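Local coordinates for Lmo2349 protein (Listeria monocytogenes, PDB 4GVO) that probably serves as the extracellular substrate-binding component of an ABC transporter that imports L-cystine, at residues V8-T17 and P47-M56. Sequence-based numbering, arbitrary orientation. Where two conformers were deposited one is given.
Sequences VQTITVGTGT and PGYKFKFKTM. With NA (sodium ion), chain D.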
ATOM      1  N   VAL A   8      -0.378  19.461  24.129  1.00 30.23           N
ATOM      2  CA  VAL A   8      -0.046  18.703  22.860  1.00 24.07           C
ATOM      3  C   VAL A   8      -0.146  17.177  23.066  1.00 27.45           C
ATOM      4  O   VAL A   8       0.492  16.629  23.966  1.00 29.34           O
ATOM      5  CB  VAL A   8       1.337  19.094  22.259  1.00 23.40           C
ATOM      6  CG1 VAL A   8       1.639  18.312  20.979  1.00 25.62           C
ATOM      7  CG2 VAL A   8       1.408  20.606  22.005  1.00 24.69           C
ATOM      8  N   GLN A   9      -0.943  16.499  22.228  1.00 20.14           N
ATOM      9  CA  GLN A   9      -1.104  15.038  22.317  0.60 19.91           C
ATOM     10  C   GLN A   9      -0.151  14.323  21.357  1.00 16.59           C
ATOM     11  O   GLN A   9      -0.117  14.618  20.168  1.00 15.63           O
ATOM     12  CB  GLN A   9      -2.539  14.639  21.973  0.60 21.67           C
ATOM     13  CG  GLN A   9      -2.866  13.161  22.221  0.60 20.35           C
ATOM     14  CD  GLN A   9      -4.283  12.763  21.809  0.60 27.58           C
ATOM     15  OE1 GLN A   9      -5.167  13.611  21.678  0.60 31.41           O
ATOM     16  NE2 GLN A   9      -4.503  11.457  21.606  0.60 28.17           N
ATOM     17  N   THR A  10       0.597  13.340  21.871  1.00 16.72           N
ATOM     18  CA  THR A  10       1.488  12.524  21.026  1.00 14.47           C
ATOM     19  C   THR A  10       0.685  11.421  20.376  1.00 13.71           C
ATOM     20  O   THR A  10      -0.039  10.682  21.038  1.00 17.26           O
ATOM     21  CB  THR A  10       2.648  11.916  21.836  1.00 16.86           C
ATOM     22  OG1 THR A  10       3.382  12.997  22.412  1.00 26.08           O
ATOM     23  CG2 THR A  10       3.544  11.078  20.968  1.00 22.77           C
ATOM     24  N   ILE A  11       0.845  11.310  19.063  1.00 11.47           N
ATOM     25  CA  ILE A  11       0.162  10.311  18.246  1.00 10.97           C
ATOM     26  C   ILE A  11       1.229   9.420  17.661  1.00 11.51           C
ATOM     27  O   ILE A  11       2.160   9.906  17.054  1.00 13.62           O
ATOM     28  CB  ILE A  11      -0.624  11.005  17.090  1.00 12.60           C
ATOM     29  CG1 ILE A  11      -1.655  12.002  17.661  1.00 14.43           C
ATOM     30  CG2 ILE A  11      -1.252   9.982  16.177  1.00 11.64           C
ATOM     31  CD1 ILE A  11      -2.617  11.423  18.702  1.00 14.26           C
ATOM     32  N   THR A  12       1.080   8.118  17.854  1.00  9.67           N
ATOM     33  CA  THR A  12       1.998   7.137  17.297  1.00 10.66           C
ATOM     34  C   THR A  12       1.452   6.552  16.005  1.00  9.76           C
ATOM     35  O   THR A  12       0.338   6.045  15.959  1.00 11.35           O
ATOM     36  CB  THR A  12       2.306   6.014  18.298  1.00 12.44           C
ATOM     37  OG1 THR A  12       2.847   6.629  19.491  1.00 14.94           O
ATOM     38  CG2 THR A  12       3.322   5.012  17.754  1.00 14.92           C
ATOM     39  N   VAL A  13       2.236   6.706  14.963  1.00  9.45           N
ATOM     40  CA  VAL A  13       1.900   6.257  13.613  1.00  9.05           C
ATOM     41  C   VAL A  13       2.694   5.021  13.261  1.00  9.13           C
ATOM     42  O   VAL A  13       3.926   5.064  13.173  1.00 10.95           O
ATOM     43  CB  VAL A  13       2.220   7.385  12.591  1.00  9.50           C
ATOM     44  CG1 VAL A  13       1.801   6.977  11.181  1.00 11.08           C
ATOM     45  CG2 VAL A  13       1.561   8.708  12.999  1.00 12.82           C
ATOM     46  N   GLY A  14       2.011   3.907  13.034  1.00  8.67           N
ATOM     47  CA  GLY A  14       2.659   2.736  12.530  1.00  9.37           C
ATOM     48  C   GLY A  14       2.894   2.837  11.041  1.00  9.13           C
ATOM     49  O   GLY A  14       1.988   3.196  10.294  1.00  9.47           O
ATOM     50  N   THR A  15       4.103   2.499  10.632  1.00  8.60           N
ATOM     51  CA  THR A  15       4.440   2.390   9.232  1.00  8.81           C
ATOM     52  C   THR A  15       5.515   1.351   9.028  1.00  9.12           C
ATOM     53  O   THR A  15       5.983   0.735   9.996  1.00  8.69           O
ATOM     54  CB  THR A  15       4.806   3.779   8.662  1.00 11.06           C
ATOM     55  OG1 THR A  15       4.796   3.728   7.221  1.00 11.01           O
ATOM     56  CG2 THR A  15       6.171   4.280   9.151  1.00 11.55           C
ATOM     57  N   GLY A  16       5.904   1.140   7.783  1.00 10.17           N
ATOM     58  CA  GLY A  16       6.940   0.181   7.424  1.00 10.35           C
ATOM     59  C   GLY A  16       8.233   0.858   6.973  1.00 10.08           C
ATOM     60  O   GLY A  16       8.392   2.089   7.022  1.00 10.50           O
ATOM     61  N   THR A  17       9.164   0.018   6.545  1.00 10.82           N
ATOM     62  CA  THR A  17      10.415   0.477   5.952  1.00 10.93           C
ATOM     63  C   THR A  17      10.725  -0.216   4.638  1.00 10.27           C
ATOM     64  O   THR A  17      11.793   0.032   4.059  1.00 12.56           O
ATOM     65  CB  THR A  17      11.615   0.246   6.900  1.00 12.08           C
ATOM     66  OG1 THR A  17      11.805  -1.166   7.109  1.00 15.55           O
ATOM     67  CG2 THR A  17      11.377   0.983   8.242  1.00 13.79           C
ATOM     68  N   PRO A  47      -1.148  21.848  15.333  1.00 17.14           N
ATOM     69  CA  PRO A  47      -0.339  22.219  16.489  1.00 18.99           C
ATOM     70  C   PRO A  47      -0.717  21.561  17.814  1.00 15.73           C
ATOM     71  O   PRO A  47       0.123  21.477  18.710  1.00 20.86           O
ATOM     72  CB  PRO A  47      -0.495  23.740  16.547  1.00 22.90           C
ATOM     73  CG  PRO A  47      -1.739  24.059  15.817  1.00 24.21           C
ATOM     74  CD  PRO A  47      -1.881  22.990  14.760  1.00 18.67           C
ATOM     75  N   GLY A  48      -1.922  21.001  17.892  1.00 14.06           N
ATOM     76  CA  GLY A  48      -2.325  20.295  19.107  1.00 14.74           C
ATOM     77  C   GLY A  48      -1.858  18.856  19.183  1.00 16.26           C
ATOM     78  O   GLY A  48      -2.149  18.148  20.142  1.00 16.83           O
ATOM     79  N   TYR A  49      -1.117  18.407  18.171  1.00 13.81           N
ATOM     80  CA  TYR A  49      -0.703  17.025  18.106  1.00 14.46           C
ATOM     81  C   TYR A  49       0.792  16.976  17.741  1.00 17.18           C
ATOM     82  O   TYR A  49       1.300  17.871  17.067  1.00 19.01           O
ATOM     83  CB  TYR A  49      -1.498  16.279  17.045  1.00 14.60           C
ATOM     84  CG  TYR A  49      -2.962  16.137  17.382  1.00 15.98           C
ATOM     85  CD1 TYR A  49      -3.406  15.106  18.204  1.00 15.45           C
ATOM     86  CD2 TYR A  49      -3.889  17.050  16.940  1.00 18.70           C
ATOM     87  CE1 TYR A  49      -4.753  14.971  18.536  1.00 16.71           C
ATOM     88  CE2 TYR A  49      -5.240  16.918  17.260  1.00 22.03           C
ATOM     89  CZ  TYR A  49      -5.669  15.856  18.036  1.00 20.01           C
ATOM     90  OH  TYR A  49      -6.989  15.703  18.358  1.00 25.34           O
ATOM     91  N   LYS A  50       1.461  15.917  18.166  1.00 13.50           N
ATOM     92  CA  LYS A  50       2.839  15.612  17.748  1.00 15.45           C
ATOM     93  C   LYS A  50       2.812  14.189  17.255  1.00 14.66           C
ATOM     94  O   LYS A  50       2.444  13.314  17.978  1.00 18.98           O
ATOM     95  CB  LYS A  50       3.828  15.744  18.928  1.00 19.25           C
ATOM     96  CG  LYS A  50       5.299  15.483  18.603  1.00 26.03           C
ATOM     97  CD  LYS A  50       6.144  15.316  19.878  1.00 36.51           C
ATOM     98  CE  LYS A  50       6.403  13.841  20.248  1.00 41.49           C
ATOM     99  NZ  LYS A  50       6.218  13.556  21.704  1.00 45.99           N
ATOM    100  N   PHE A  51       3.250  13.973  16.033  1.00 13.31           N
ATOM    101  CA  PHE A  51       3.214  12.643  15.424  1.00 12.90           C
ATOM    102  C   PHE A  51       4.601  12.048  15.502  1.00 15.52           C
ATOM    103  O   PHE A  51       5.596  12.684  15.133  1.00 20.27           O
ATOM    104  CB  PHE A  51       2.752  12.716  13.969  1.00 13.55           C
ATOM    105  CG  PHE A  51       1.291  13.044  13.797  1.00 11.96           C
ATOM    106  CD1 PHE A  51       0.790  14.315  14.043  1.00 15.23           C
ATOM    107  CD2 PHE A  51       0.376  12.079  13.344  1.00 16.02           C
ATOM    108  CE1 PHE A  51      -0.553  14.613  13.886  1.00 13.90           C
ATOM    109  CE2 PHE A  51      -0.966  12.409  13.177  1.00 14.51           C
ATOM    110  CZ  PHE A  51      -1.411  13.687  13.416  1.00 13.75           C
ATOM    111  N   LYS A  52       4.664  10.817  15.950  1.00 11.20           N
ATOM    112  CA  LYS A  52       5.886  10.073  15.930  1.00 13.09           C
ATOM    113  C   LYS A  52       5.649   8.720  15.277  1.00 13.13           C
ATOM    114  O   LYS A  52       4.546   8.226  15.300  1.00 17.47           O
ATOM    115  CB  LYS A  52       6.407   9.869  17.318  1.00 16.91           C
ATOM    116  CG  LYS A  52       5.540   9.073  18.200  1.00 17.84           C
ATOM    117  CD  LYS A  52       6.128   8.972  19.603  1.00 20.41           C
ATOM    118  CE  LYS A  52       7.457   8.223  19.637  1.00 25.82           C
ATOM    119  NZ  LYS A  52       7.961   8.088  21.023  1.00 33.62           N
ATOM    120  N   PHE A  53       6.701   8.124  14.733  1.00 10.89           N
ATOM    121  CA  PHE A  53       6.564   6.875  14.033  1.00 10.72           C
ATOM    122  C   PHE A  53       7.014   5.689  14.885  1.00  9.85           C
ATOM    123  O   PHE A  53       7.921   5.784  15.713  1.00 13.50           O
ATOM    124  CB  PHE A  53       7.367   6.916  12.723  1.00 10.57           C
ATOM    125  CG  PHE A  53       6.871   7.944  11.753  1.00 10.77           C
ATOM    126  CD1 PHE A  53       5.767   7.693  10.943  1.00 10.78           C
ATOM    127  CD2 PHE A  53       7.465   9.197  11.691  1.00 13.06           C
ATOM    128  CE1 PHE A  53       5.330   8.647  10.059  1.00 11.61           C
ATOM    129  CE2 PHE A  53       6.996  10.163  10.826  1.00 14.36           C
ATOM    130  CZ  PHE A  53       5.932   9.877  10.005  1.00 13.01           C
ATOM    131  N   LYS A  54       6.372   4.557  14.589  1.00  9.82           N
ATOM    132  CA  LYS A  54       6.754   3.248  15.089  0.50  9.79           C
ATOM    133  C   LYS A  54       6.804   2.323  13.878  1.00  9.64           C
ATOM    134  O   LYS A  54       5.774   2.018  13.280  1.00 11.97           O
ATOM    135  CB  LYS A  54       5.760   2.726  16.128  0.50 11.56           C
ATOM    136  CG  LYS A  54       6.174   1.406  16.759  0.50 12.85           C
ATOM    137  CD  LYS A  54       5.099   0.795  17.649  0.50 14.74           C
ATOM    138  CE  LYS A  54       4.947   1.468  18.994  0.50 17.70           C
ATOM    139  NZ  LYS A  54       6.002   1.062  19.977  0.50 23.01           N
ATOM    140  N   THR A  55       8.022   1.922  13.489  1.00 10.02           N
ATOM    141  CA  THR A  55       8.207   1.087  12.319  1.00 10.07           C
ATOM    142  C   THR A  55       8.117  -0.379  12.694  1.00 11.12           C
ATOM    143  O   THR A  55       8.485  -0.779  13.782  1.00 11.64           O
ATOM    144  CB  THR A  55       9.519   1.398  11.603  1.00 11.91           C
ATOM    145  OG1 THR A  55      10.612   1.188  12.500  1.00 14.85           O
ATOM    146  CG2 THR A  55       9.508   2.828  11.090  1.00 15.02           C
ATOM    147  N   MET A  56       7.575  -1.147  11.765  1.00  8.97           N
ATOM    148  CA  MET A  56       7.330  -2.582  11.969  1.00  9.43           C
ATOM    149  C   MET A  56       7.163  -3.240  10.621  1.00  9.31           C
ATOM    150  O   MET A  56       7.049  -2.557   9.595  1.00  9.88           O
ATOM    151  CB  MET A  56       6.149  -2.845  12.924  1.00 10.32           C
ATOM    152  CG  MET A  56       4.851  -2.362  12.362  1.00 10.30           C
ATOM    153  SD  MET A  56       3.556  -2.411  13.578  1.00 10.89           S
ATOM    154  CE  MET A  56       4.052  -1.064  14.683  1.00 11.53           C
TER
HETATM  155 NA    NA D 702       1.728  18.875  15.155  1.00 14.99          NA
HETATM  156  O   HOH W   1      -7.639  13.493  19.696  1.00 24.24           O
HETATM  157  O   HOH W   2       8.613  -2.760   7.349  1.00 15.64           O
HETATM  158  O   HOH W   3       3.218  20.537  15.652  1.00 21.55           O
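Ile-11 bridges two aromatic rings of the neighbouring strand. Its CB sits over one face of the Phe-51 ring as a CH-pi contact, 4.2 Å from the centroid. A chi1 of -59° sets CG1 beside the backbone N and CG2 anti to it, and Ile-11 CG2 runs alongside Phe-51, meeting its CE2 at 3.9 Å. The other branch leans back toward Tyr-49, where Ile-11 CG1 comes within 3.6 Å of Tyr-49 CD1. The terminal methyl also approaches this ring obliquely; Leu-209 of helix 207-222 touches both side chains. Val-13 takes the edge of Phe-51, Val-13 CG2 lying near the ring plane at 3.6 Å from Phe-51 CD2, while Val-39 of helix 34-44 packs on both. Strands 9-15 and 49-55 run parallel, connected by a small three-stranded antiparallel sheet and helix 34-44 in a right-handed beta-alpha-beta crossover, as in the alpha/beta lobes of periplasmic binding proteins. Their ladder alternates regularly; Val-13 N donates to Lys-52 O at 2.8 Å, almost straight at 170°. On the solvent side Lys-50 bends at chi3 and chi4, bringing NZ to Thr-10 OG1 at 3.0 Å. Tyr-49 O coordinates the sodium ion at 2.2 Å, with Asp-43 and Leu-46 completing the protein ligands. Asp-43 also accepts from Phe-51 N.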